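Local coordinates for alpha-1,3-glucanase (Streptomyces thermodiastaticus, PDB 7C7D), which probably hydrolyses alpha-1,3-glucan as a thermostable family GH87 glycosidase, working from a catalytic unit that joins a beta-sandwich to a parallel beta-helix, at residues 497-502 and 527-532; 523-528 and 546-551; 106-111 and 172-177; 60-65 and 193-198. All blocks are in the same frame, centred on the assembly; numbering follows the deposited sequence.

Contact 1 of 4, residues 497-502 and 527-532; sequences SPYSAF and TGTVVV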
loop_
_atom_site.group_PDB
_atom_site.type_symbol
_atom_site.label_atom_id
_atom_site.label_comp_id
_atom_site.label_asym_id
_atom_site.label_seq_id
_atom_site.Cartn_x
_atom_site.Cartn_y
_atom_site.Cartn_z
ATOM N N SER A 497 -3.685 13.747 11.946
ATOM C CA SER A 497 -4.745 12.747 11.935
ATOM C C SER A 497 -6.100 13.442 11.913
ATOM O O SER A 497 -6.339 14.344 12.723
ATOM C CB SER A 497 -4.671 11.902 13.194
ATOM O OG SER A 497 -3.425 11.255 13.323
ATOM N N PRO A 498 -7.016 13.051 11.026
ATOM C CA PRO A 498 -8.325 13.722 11.018
ATOM C C PRO A 498 -9.146 13.428 12.256
ATOM O O PRO A 498 -9.945 14.278 12.671
ATOM C CB PRO A 498 -8.996 13.194 9.740
ATOM C CG PRO A 498 -8.273 11.916 9.433
ATOM C CD PRO A 498 -6.862 12.121 9.893
ATOM N N TYR A 499 -8.957 12.256 12.869
ATOM C CA TYR A 499 -9.700 11.871 14.070
ATOM C C TYR A 499 -8.693 11.602 15.179
ATOM O O TYR A 499 -7.950 12.506 15.546
ATOM C CB TYR A 499 -10.720 10.785 13.761
ATOM C CG TYR A 499 -11.737 11.319 12.783
ATOM C CD1 TYR A 499 -12.788 12.108 13.227
ATOM C CD2 TYR A 499 -11.602 11.112 11.416
ATOM C CE1 TYR A 499 -13.697 12.641 12.350
ATOM C CE2 TYR A 499 -12.517 11.645 10.520
ATOM C CZ TYR A 499 -13.558 12.414 10.999
ATOM O OH TYR A 499 -14.477 12.956 10.134
ATOM N N SER A 500 -8.637 10.382 15.703
ATOM C CA SER A 500 -7.799 10.064 16.845
ATOM C C SER A 500 -6.442 9.522 16.404
ATOM O O SER A 500 -6.257 9.075 15.271
ATOM C CB SER A 500 -8.499 9.042 17.731
ATOM O OG SER A 500 -8.941 7.963 16.928
ATOM N N ALA A 501 -5.491 9.550 17.338
ATOM C CA ALA A 501 -4.145 9.022 17.087
ATOM C C ALA A 501 -4.091 7.530 17.400
ATOM O O ALA A 501 -3.980 6.702 16.493
ATOM C CB ALA A 501 -3.099 9.831 17.860
ATOM N N PHE A 502 -4.177 7.171 18.677
ATOM C CA PHE A 502 -4.174 5.777 19.109
ATOM C C PHE A 502 -5.594 5.359 19.462
ATOM O O PHE A 502 -6.285 6.075 20.195
ATOM C CB PHE A 502 -3.290 5.591 20.347
ATOM C CG PHE A 502 -1.839 5.919 20.127
ATOM C CD1 PHE A 502 -0.993 5.014 19.504
ATOM C CD2 PHE A 502 -1.314 7.129 20.564
ATOM C CE1 PHE A 502 0.341 5.309 19.306
ATOM C CE2 PHE A 502 0.028 7.431 20.371
ATOM C CZ PHE A 502 0.853 6.518 19.732
ATOM N N THR A 527 -3.807 16.455 15.981
ATOM C CA THR A 527 -4.786 15.380 16.036
ATOM C C THR A 527 -6.180 15.991 16.076
ATOM O O THR A 527 -6.457 16.862 16.902
ATOM C CB THR A 527 -4.541 14.550 17.296
ATOM O OG1 THR A 527 -3.191 14.066 17.293
ATOM C CG2 THR A 527 -5.489 13.379 17.378
ATOM N N GLY A 528 -7.056 15.535 15.182
ATOM C CA GLY A 528 -8.373 16.144 15.085
ATOM C C GLY A 528 -9.206 15.989 16.345
ATOM O O GLY A 528 -9.883 16.930 16.775
ATOM N N THR A 529 -9.165 14.808 16.965
ATOM C CA THR A 529 -9.959 14.581 18.166
ATOM C C THR A 529 -9.079 14.289 19.380
ATOM O O THR A 529 -8.672 15.221 20.079
ATOM C CB THR A 529 -11.017 13.492 17.937
ATOM O OG1 THR A 529 -10.385 12.284 17.507
ATOM C CG2 THR A 529 -12.029 13.933 16.873
ATOM N N VAL A 530 -8.770 13.018 19.639
ATOM C CA VAL A 530 -8.102 12.627 20.876
ATOM C C VAL A 530 -6.814 11.872 20.581
ATOM O O VAL A 530 -6.692 11.162 19.576
ATOM C CB VAL A 530 -9.021 11.803 21.807
ATOM C CG1 VAL A 530 -10.226 12.629 22.230
ATOM C CG2 VAL A 530 -9.473 10.513 21.122
ATOM N N VAL A 531 -5.850 12.003 21.496
ATOM C CA VAL A 531 -4.618 11.222 21.376
ATOM C C VAL A 531 -4.885 9.740 21.631
ATOM O O VAL A 531 -4.329 8.870 20.949
ATOM C CB VAL A 531 -3.520 11.799 22.292
ATOM C CG1 VAL A 531 -2.266 10.942 22.222
ATOM C CG2 VAL A 531 -3.216 13.229 21.874
ATOM N N VAL A 532 -5.745 9.429 22.600
ATOM C CA VAL A 532 -6.091 8.057 22.952
ATOM C C VAL A 532 -7.606 7.921 22.927
ATOM O O VAL A 532 -8.310 8.594 23.694
ATOM C CB VAL A 532 -5.546 7.642 24.328
ATOM C CG1 VAL A 532 -6.012 6.225 24.670
ATOM C CG2 VAL A 532 -4.027 7.721 24.354
HETATM O O HOH W 1 -2.179 13.368 14.730
#
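Thr529 presses its hydroxyl against the peptide between Tyr499 and Ser500, OG1 lying 3.0 Å from Tyr499 C. The angles to Tyr499 O and Ser500 N are too poor for hydrogen bonds, so this is packing. With chi1 at 57°, OG1 sits between the backbone N and the carbonyl carbon, which leaves CG2 to pass obliquely beside the Tyr499 ring, 4.1 Å from CD1. Thr529 N donates to Tyr499 O at 3.0 Å from above its carbonyl plane, and Thr527 CG2 lies 3.2 Å from the same oxygen. The tight end is deeper. There Ala501 N bonds to Val530 O at 3.0 Å and Phe502 N to Val531 O at 2.8 Å, while that same Val531 O meets the edge of the Phe502 ring. The looser side is the partly exposed corner of Pro498, Tyr499 and Gly528, where Gly528 N still donates to Ser497 O. Between the buried Ser497 and Thr527, a water links Ser497 N to Thr527 OG1. An alanine here, lacking both OG1 and CG2, would probably open a gap against the Tyr499-Ser500 peptide and beside the Tyr499 ring. Cohesion therefore rests mainly on backbone amides matched to carbonyls of the next coil, with side chains filling between.

Contact 2 of 4, residues 523-528 and 546-551; sequences AVKNTG and TATGTG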
loop_
_atom_site.group_PDB
_atom_site.type_symbol
_atom_site.label_atom_id
_atom_site.label_comp_id
_atom_site.label_asym_id
_atom_site.label_seq_id
_atom_site.Cartn_x
_atom_site.Cartn_y
_atom_site.Cartn_z
ATOM N N ALA A 523 5.610 11.102 18.854
ATOM C CA ALA A 523 5.477 12.514 18.516
ATOM C C ALA A 523 4.151 12.652 17.784
ATOM O O ALA A 523 4.015 12.196 16.644
ATOM C CB ALA A 523 6.632 12.975 17.632
ATOM N N VAL A 524 3.168 13.246 18.450
ATOM C CA VAL A 524 1.800 13.322 17.953
ATOM C C VAL A 524 1.487 14.792 17.730
ATOM O O VAL A 524 1.583 15.599 18.657
ATOM C CB VAL A 524 0.815 12.687 18.948
ATOM C CG1 VAL A 524 -0.604 12.754 18.420
ATOM C CG2 VAL A 524 1.211 11.239 19.255
ATOM N N LYS A 525 1.117 15.149 16.510
ATOM C CA LYS A 525 0.917 16.546 16.154
ATOM C C LYS A 525 -0.367 16.705 15.356
ATOM O O LYS A 525 -0.627 15.939 14.418
ATOM C CB LYS A 525 2.098 17.076 15.333
ATOM C CG LYS A 525 3.379 17.278 16.130
ATOM C CD LYS A 525 4.485 17.907 15.284
ATOM C CE LYS A 525 3.931 18.887 14.257
ATOM N NZ LYS A 525 3.772 18.265 12.908
ATOM N N ASN A 526 -1.162 17.707 15.737
ATOM C CA ASN A 526 -2.360 18.109 14.998
ATOM C C ASN A 526 -3.351 16.955 14.843
ATOM O O ASN A 526 -3.704 16.539 13.739
ATOM C CB ASN A 526 -2.010 18.748 13.652
ATOM C CG ASN A 526 -1.110 19.953 13.799
ATOM O OD1 ASN A 526 -0.339 20.275 12.896
ATOM N ND2 ASN A 526 -1.205 20.632 14.940
ATOM N N THR A 527 -3.807 16.455 15.981
ATOM C CA THR A 527 -4.786 15.380 16.036
ATOM C C THR A 527 -6.180 15.991 16.076
ATOM O O THR A 527 -6.457 16.862 16.902
ATOM C CB THR A 527 -4.541 14.550 17.296
ATOM O OG1 THR A 527 -3.191 14.066 17.293
ATOM C CG2 THR A 527 -5.489 13.379 17.378
ATOM N N GLY A 528 -7.056 15.535 15.182
ATOM C CA GLY A 528 -8.373 16.144 15.085
ATOM C C GLY A 528 -9.206 15.989 16.345
ATOM O O GLY A 528 -9.883 16.930 16.775
ATOM N N THR A 546 4.581 12.730 23.399
ATOM C CA THR A 546 4.542 14.188 23.325
ATOM C C THR A 546 3.517 14.589 22.271
ATOM O O THR A 546 3.663 14.231 21.099
ATOM C CB THR A 546 5.918 14.714 22.909
ATOM O OG1 THR A 546 6.918 14.256 23.833
ATOM C CG2 THR A 546 5.922 16.236 22.856
ATOM N N ALA A 547 2.494 15.340 22.674
ATOM C CA ALA A 547 1.430 15.753 21.772
ATOM C C ALA A 547 1.366 17.270 21.699
ATOM O O ALA A 547 1.548 17.961 22.710
ATOM C CB ALA A 547 0.072 15.220 22.239
ATOM N N THR A 548 1.098 17.786 20.503
ATOM C CA THR A 548 0.785 19.195 20.310
ATOM C C THR A 548 -0.403 19.283 19.361
ATOM O O THR A 548 -0.623 18.391 18.539
ATOM C CB THR A 548 1.968 19.982 19.720
ATOM O OG1 THR A 548 2.357 19.413 18.465
ATOM C CG2 THR A 548 3.163 19.954 20.666
ATOM N N GLY A 549 -1.173 20.359 19.477
ATOM C CA GLY A 549 -2.286 20.557 18.557
ATOM C C GLY A 549 -3.385 19.517 18.653
ATOM O O GLY A 549 -3.911 19.073 17.625
ATOM N N THR A 550 -3.750 19.121 19.860
ATOM C CA THR A 550 -4.808 18.134 20.041
ATOM C C THR A 550 -6.158 18.839 20.029
ATOM O O THR A 550 -6.383 19.770 20.807
ATOM C CB THR A 550 -4.585 17.394 21.353
ATOM O OG1 THR A 550 -3.307 16.753 21.306
ATOM C CG2 THR A 550 -5.665 16.352 21.584
ATOM N N GLY A 551 -7.058 18.391 19.154
ATOM C CA GLY A 551 -8.263 19.159 18.891
ATOM C C GLY A 551 -9.303 19.077 19.992
ATOM O O GLY A 551 -9.925 20.085 20.337
HETATM O O HOH W 2 -2.134 16.032 18.866
#
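Val524 and Ala547 face each other on neighbouring parallel strands, their CB atoms 4.2 Å apart on the buried side. The backbone of Val524 is gripped from both ends: its N donates to Thr546 O at 2.9 Å, almost straight at 172°, and its O accepts from Thr548 N. One step on, Asn526 N donates to Thr548 O at 2.9 Å. On the exposed face Lys525 and Thr548 lie side by side, pointing the same way; in the conformer given, one of two, Lys525 CG comes within 3.3 Å of Thr548 OG1. A chi1 of 58° puts that hydroxyl between its own backbone N and carbonyl carbon. At Asn526 and Gly549 both chains take positive phi, and across the bend Gly551 N donates to Thr527 O at 2.8 Å. A water joins the two chains here. It donates to Thr548 O at 2.8 Å, making that carbonyl a doubly used acceptor, and bonds to Thr527 OG1 and Thr550 OG1, two hydroxyls carried in matching rotamers. Further out, Ala523 and Lys525 pair through their backbones with strand 486-495 and the residue after it, while Val531 packs on Ala547 and Thr550, and Ala501 on Val524. Stacked in-register strands that bend at equivalent positions, coil after coil, mark the right-handed parallel beta-helix of the pectate lyase-like fold.

Contact 3 of 4, residues 106-111 and 172-177; sequences PRAANA and DVQAGD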
loop_
_atom_site.group_PDB
_atom_site.type_symbol
_atom_site.label_atom_id
_atom_site.label_comp_id
_atom_site.label_asym_id
_atom_site.label_seq_id
_atom_site.Cartn_x
_atom_site.Cartn_y
_atom_site.Cartn_z
ATOM N N PRO A 106 12.633 17.934 -8.581
ATOM C CA PRO A 106 13.267 17.923 -7.256
ATOM C C PRO A 106 14.637 17.264 -7.199
ATOM O O PRO A 106 15.339 17.436 -6.193
ATOM C CB PRO A 106 12.259 17.113 -6.427
ATOM C CG PRO A 106 11.727 16.116 -7.412
ATOM C CD PRO A 106 11.613 16.877 -8.715
ATOM N N ARG A 107 15.036 16.535 -8.237
ATOM C CA ARG A 107 16.261 15.743 -8.225
ATOM C C ARG A 107 16.525 15.287 -9.652
ATOM O O ARG A 107 15.651 15.366 -10.517
ATOM C CB ARG A 107 16.095 14.510 -7.340
ATOM C CG ARG A 107 15.137 13.491 -7.953
ATOM C CD ARG A 107 14.788 12.389 -6.989
ATOM N NE ARG A 107 15.868 11.421 -6.843
ATOM C CZ ARG A 107 15.985 10.598 -5.809
ATOM N NH1 ARG A 107 16.995 9.742 -5.750
ATOM N NH2 ARG A 107 15.088 10.632 -4.831
ATOM N N ALA A 108 17.739 14.791 -9.883
ATOM C CA ALA A 108 18.073 14.212 -11.179
ATOM C C ALA A 108 17.089 13.106 -11.516
ATOM O O ALA A 108 16.824 12.224 -10.696
ATOM C CB ALA A 108 19.484 13.632 -11.141
ATOM N N ALA A 109 16.545 13.155 -12.727
ATOM C CA ALA A 109 15.526 12.194 -13.112
ATOM C C ALA A 109 15.523 12.053 -14.625
ATOM O O ALA A 109 15.927 12.968 -15.350
ATOM C CB ALA A 109 14.142 12.620 -12.609
ATOM N N ASN A 110 15.094 10.878 -15.085
ATOM C CA ASN A 110 14.890 10.615 -16.502
ATOM C C ASN A 110 13.569 9.900 -16.742
ATOM O O ASN A 110 13.323 9.424 -17.857
ATOM C CB ASN A 110 16.050 9.802 -17.095
ATOM C CG ASN A 110 16.202 8.430 -16.451
ATOM O OD1 ASN A 110 15.496 8.087 -15.504
ATOM N ND2 ASN A 110 17.135 7.637 -16.969
ATOM N N ALA A 111 12.728 9.803 -15.719
ATOM C CA ALA A 111 11.487 9.055 -15.799
ATOM C C ALA A 111 10.441 9.744 -14.938
ATOM O O ALA A 111 10.766 10.434 -13.964
ATOM C CB ALA A 111 11.685 7.605 -15.350
ATOM N N ASP A 172 17.480 13.467 -19.412
ATOM C CA ASP A 172 17.745 13.470 -17.973
ATOM C C ASP A 172 17.685 14.899 -17.441
ATOM O O ASP A 172 18.673 15.636 -17.490
ATOM C CB ASP A 172 19.033 12.742 -17.594
ATOM C CG ASP A 172 19.022 11.280 -18.004
ATOM O OD1 ASP A 172 19.325 10.429 -17.141
ATOM O OD2 ASP A 172 18.728 10.974 -19.181
ATOM N N VAL A 173 16.515 15.277 -16.929
ATOM C CA VAL A 173 16.306 16.585 -16.321
ATOM C C VAL A 173 17.021 16.628 -14.978
ATOM O O VAL A 173 17.452 15.593 -14.458
ATOM C CB VAL A 173 14.806 16.897 -16.176
ATOM C CG1 VAL A 173 14.132 16.845 -17.534
ATOM C CG2 VAL A 173 14.151 15.909 -15.220
ATOM N N GLN A 174 17.159 17.824 -14.410
ATOM C CA GLN A 174 17.867 18.001 -13.152
ATOM C C GLN A 174 17.079 18.932 -12.241
ATOM O O GLN A 174 16.147 19.617 -12.669
ATOM C CB GLN A 174 19.297 18.511 -13.365
ATOM C CG GLN A 174 20.353 17.459 -13.088
ATOM C CD GLN A 174 20.531 17.223 -11.602
ATOM O OE1 GLN A 174 19.986 17.958 -10.775
ATOM N NE2 GLN A 174 21.302 16.203 -11.252
ATOM N N ALA A 175 17.465 18.941 -10.965
ATOM C CA ALA A 175 16.784 19.768 -9.978
ATOM C C ALA A 175 16.808 21.229 -10.404
ATOM O O ALA A 175 17.860 21.774 -10.747
ATOM C CB ALA A 175 17.446 19.606 -8.611
ATOM N N GLY A 176 15.639 21.861 -10.379
ATOM C CA GLY A 176 15.470 23.202 -10.880
ATOM C C GLY A 176 14.901 23.275 -12.282
ATOM O O GLY A 176 14.366 24.323 -12.664
ATOM N N ASP A 177 15.013 22.198 -13.057
ATOM C CA ASP A 177 14.357 22.135 -14.350
ATOM C C ASP A 177 12.843 22.146 -14.158
ATOM O O ASP A 177 12.326 21.992 -13.047
ATOM C CB ASP A 177 14.745 20.854 -15.087
ATOM C CG ASP A 177 16.135 20.920 -15.692
ATOM O OD1 ASP A 177 16.861 21.902 -15.428
ATOM O OD2 ASP A 177 16.500 19.978 -16.428
HETATM O O HOH W 3 19.681 16.063 -8.130
#
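An antiparallel bridge joins Ala109 to Val173 within the D1 family region, where strand 109-117 meets the short strand 172-173, beside a classic beta bulge in which Asn110 and Ala111 both face Glu196. Ala109 N donates to Val173 O at 3.1 Å and 169°, a straight bond that nevertheless reaches the oxygen from above its carbonyl plane. On the face where Phe195 packs, Ala109 CB meets Val173 CG2 at 4.2 Å. Towards one end, Asn110 and Asp172 run side by side with their amide and carboxylate planes 60° apart. The touching atoms are Asn110 CB and Asp172 OD1, 3.3 Å apart; the amide is engaged elsewhere, OD1 accepting from Val198 N. At the other end the bent chain of Gln174 folds back, bringing NE2 to 3.2 Å from Ala108 CB. Its OE1 accepts from Ala175 N at 2.7 Å and from a water that also takes the hydrogen of Ala108 N. Asp177 completes this type II turn: its N donates to Gln174 O, and its OD2 receives Gln174 N at 3.0 Å. Much of the polar chemistry is thus settled within the turn or by water, yet Arg107 N is buried with no partner, probably a small energetic cost.

Contact 4 of 4, residues 60-65 and 193-198; sequences TSVEAE and ADFEQV. With CA (calcium ion), chain C.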
loop_
_atom_site.group_PDB
_atom_site.type_symbol
_atom_site.label_atom_id
_atom_site.label_comp_id
_atom_site.label_asym_id
_atom_site.label_seq_id
_atom_site.Cartn_x
_atom_site.Cartn_y
_atom_site.Cartn_z
ATOM N N THR A 60 11.504 10.976 -6.113
ATOM C CA THR A 60 10.920 11.965 -5.220
ATOM C C THR A 60 9.586 12.413 -5.791
ATOM O O THR A 60 9.484 12.703 -6.987
ATOM C CB THR A 60 11.857 13.160 -5.050
ATOM O OG1 THR A 60 13.052 12.716 -4.407
ATOM C CG2 THR A 60 11.212 14.236 -4.197
ATOM N N SER A 61 8.570 12.459 -4.937
ATOM C CA SER A 61 7.236 12.867 -5.345
ATOM C C SER A 61 7.052 14.361 -5.136
ATOM O O SER A 61 7.564 14.935 -4.171
ATOM C CB SER A 61 6.181 12.106 -4.544
ATOM O OG SER A 61 6.307 10.712 -4.743
ATOM N N VAL A 62 6.319 14.988 -6.050
ATOM C CA VAL A 62 5.927 16.387 -5.932
ATOM C C VAL A 62 4.415 16.451 -6.090
ATOM O O VAL A 62 3.875 16.031 -7.124
ATOM C CB VAL A 62 6.614 17.270 -6.985
ATOM C CG1 VAL A 62 6.183 18.725 -6.807
ATOM C CG2 VAL A 62 8.132 17.136 -6.888
ATOM N N GLU A 63 3.729 16.953 -5.068
ATOM C CA GLU A 63 2.283 17.079 -5.146
ATOM C C GLU A 63 1.916 18.108 -6.206
ATOM O O GLU A 63 2.525 19.177 -6.298
ATOM C CB GLU A 63 1.716 17.506 -3.794
ATOM C CG GLU A 63 1.922 16.501 -2.668
ATOM C CD GLU A 63 1.056 15.259 -2.795
ATOM O OE1 GLU A 63 1.277 14.330 -1.993
ATOM O OE2 GLU A 63 0.165 15.210 -3.670
ATOM N N ALA A 64 0.902 17.792 -7.007
ATOM C CA ALA A 64 0.496 18.726 -8.053
ATOM C C ALA A 64 0.044 20.055 -7.467
ATOM O O ALA A 64 0.270 21.115 -8.067
ATOM C CB ALA A 64 -0.608 18.104 -8.903
ATOM N N GLU A 65 -0.583 20.019 -6.294
ATOM C CA GLU A 65 -1.066 21.226 -5.645
ATOM C C GLU A 65 0.066 22.118 -5.154
ATOM O O GLU A 65 -0.195 23.269 -4.796
ATOM C CB GLU A 65 -2.020 20.856 -4.503
ATOM C CG GLU A 65 -1.427 19.906 -3.448
ATOM C CD GLU A 65 -1.647 18.417 -3.738
ATOM O OE1 GLU A 65 -1.736 18.023 -4.917
ATOM O OE2 GLU A 65 -1.700 17.627 -2.770
ATOM N N ALA A 193 3.221 13.763 -8.888
ATOM C CA ALA A 193 4.143 13.245 -9.888
ATOM C C ALA A 193 5.418 12.768 -9.209
ATOM O O ALA A 193 5.925 13.423 -8.292
ATOM C CB ALA A 193 4.480 14.314 -10.934
ATOM N N ASP A 194 5.932 11.625 -9.659
ATOM C CA ASP A 194 7.156 11.034 -9.130
ATOM C C ASP A 194 8.263 11.192 -10.164
ATOM O O ASP A 194 8.073 10.859 -11.341
ATOM C CB ASP A 194 6.980 9.540 -8.833
ATOM C CG ASP A 194 5.765 9.228 -7.974
ATOM O OD1 ASP A 194 5.352 10.064 -7.147
ATOM O OD2 ASP A 194 5.227 8.112 -8.132
ATOM N N PHE A 195 9.422 11.682 -9.726
ATOM C CA PHE A 195 10.564 11.923 -10.598
ATOM C C PHE A 195 11.659 10.935 -10.223
ATOM O O PHE A 195 12.170 10.976 -9.101
ATOM C CB PHE A 195 11.030 13.369 -10.437
ATOM C CG PHE A 195 10.018 14.367 -10.912
ATOM C CD1 PHE A 195 8.998 14.804 -10.076
ATOM C CD2 PHE A 195 10.054 14.831 -12.215
ATOM C CE1 PHE A 195 8.055 15.713 -10.523
ATOM C CE2 PHE A 195 9.109 15.735 -12.670
ATOM C CZ PHE A 195 8.109 16.176 -11.824
ATOM N N GLU A 196 11.988 10.032 -11.148
ATOM C CA GLU A 196 12.841 8.884 -10.866
ATOM C C GLU A 196 14.035 8.852 -11.808
ATOM O O GLU A 196 13.922 9.197 -12.990
ATOM C CB GLU A 196 12.065 7.562 -11.017
ATOM C CG GLU A 196 12.860 6.332 -10.582
ATOM C CD GLU A 196 12.018 5.076 -10.460
ATOM O OE1 GLU A 196 10.772 5.168 -10.531
ATOM O OE2 GLU A 196 12.612 3.988 -10.287
ATOM N N GLN A 197 15.180 8.422 -11.278
ATOM C CA GLN A 197 16.351 8.105 -12.084
ATOM C C GLN A 197 16.346 6.605 -12.341
ATOM O O GLN A 197 16.608 5.811 -11.429
ATOM C CB GLN A 197 17.629 8.513 -11.357
ATOM C CG GLN A 197 18.874 8.323 -12.197
ATOM C CD GLN A 197 18.867 9.193 -13.439
ATOM O OE1 GLN A 197 19.357 8.790 -14.495
ATOM N NE2 GLN A 197 18.323 10.398 -13.316
ATOM N N VAL A 198 16.040 6.220 -13.576
ATOM C CA VAL A 198 15.999 4.821 -13.981
ATOM C C VAL A 198 17.283 4.504 -14.730
ATOM O O VAL A 198 17.669 5.232 -15.653
ATOM C CB VAL A 198 14.765 4.533 -14.851
ATOM C CG1 VAL A 198 14.829 3.119 -15.422
ATOM C CG2 VAL A 198 13.497 4.728 -14.036
HETATM CA CA CA C . -1.997 15.648 -4.305
#
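Phe195 leans across the strand pair towards Thr60 and Val62, and can be followed outward atom by atom. Its CB lies 3.8 Å from Thr60 O. Since chi1 of -65° sets CG beside the backbone N, the ring continues past that carbonyl, which stays in the ring plane at its edge, near CD1. Farther along, CE1 meets Val62 CG2 obliquely at 3.9 Å; Pro106 and Ala109 also pack on this side chain. Behind the ring runs a regular antiparallel ladder. Thr60 and Phe195 exchange two backbone bonds, and so do Val62 and Ala193, with Val62 N 2.8 Å from Ala193 O. Between these pairs, on the opposite face, Ser61 and Asp194 form the non-hydrogen-bonded pair and link through side chains instead: Ser61 OG donates to Asp194 OD1 at 2.7 Å, arriving from above the carboxylate plane. Asp194 OD2 forms a salt bridge with Arg372 on the parallel beta-helix. An alanine in place of Asp194 would probably leave the guanidinium of Arg372 without this countercharge and the Ser61 hydroxyl without its acceptor. Past the ladder, segment 60-65 turns to the calcium ion, bound by Glu63 OE2 at 2.3 Å and, in bidentate fashion, by Glu65 OE1 and OE2, each at 2.5 Å. Ser88, Gln91 and Asp191 complete the site. Two antiparallel sheets with a calcium ion bound at the end of an edge-strand pairing are consistent with a beta-sandwich of the galactose-binding-like clan.

The four contacts fall into two pairs, one in each part of the catalytic unit. Contacts 1 and 2, with centres about 7 Å apart, share Thr527 and Gly528 and describe successive coils of the beta-helix. Contacts 3 and 4, about 10 Å apart between centres, meet in the sandwich sheet through strands 109-117 and 188-196, where Asn110 N lies 2.9 Å from Glu196 O, a probable hydrogen bond. The calcium ion belongs to contact 4. Between the pairs nothing touches: contacts 1 and 4 are about 29 Å apart at their centres and about 15 Å at their nearest atoms. The salt bridge from Glu196 to Arg346 fastens contact 4 to an earlier part of the helix.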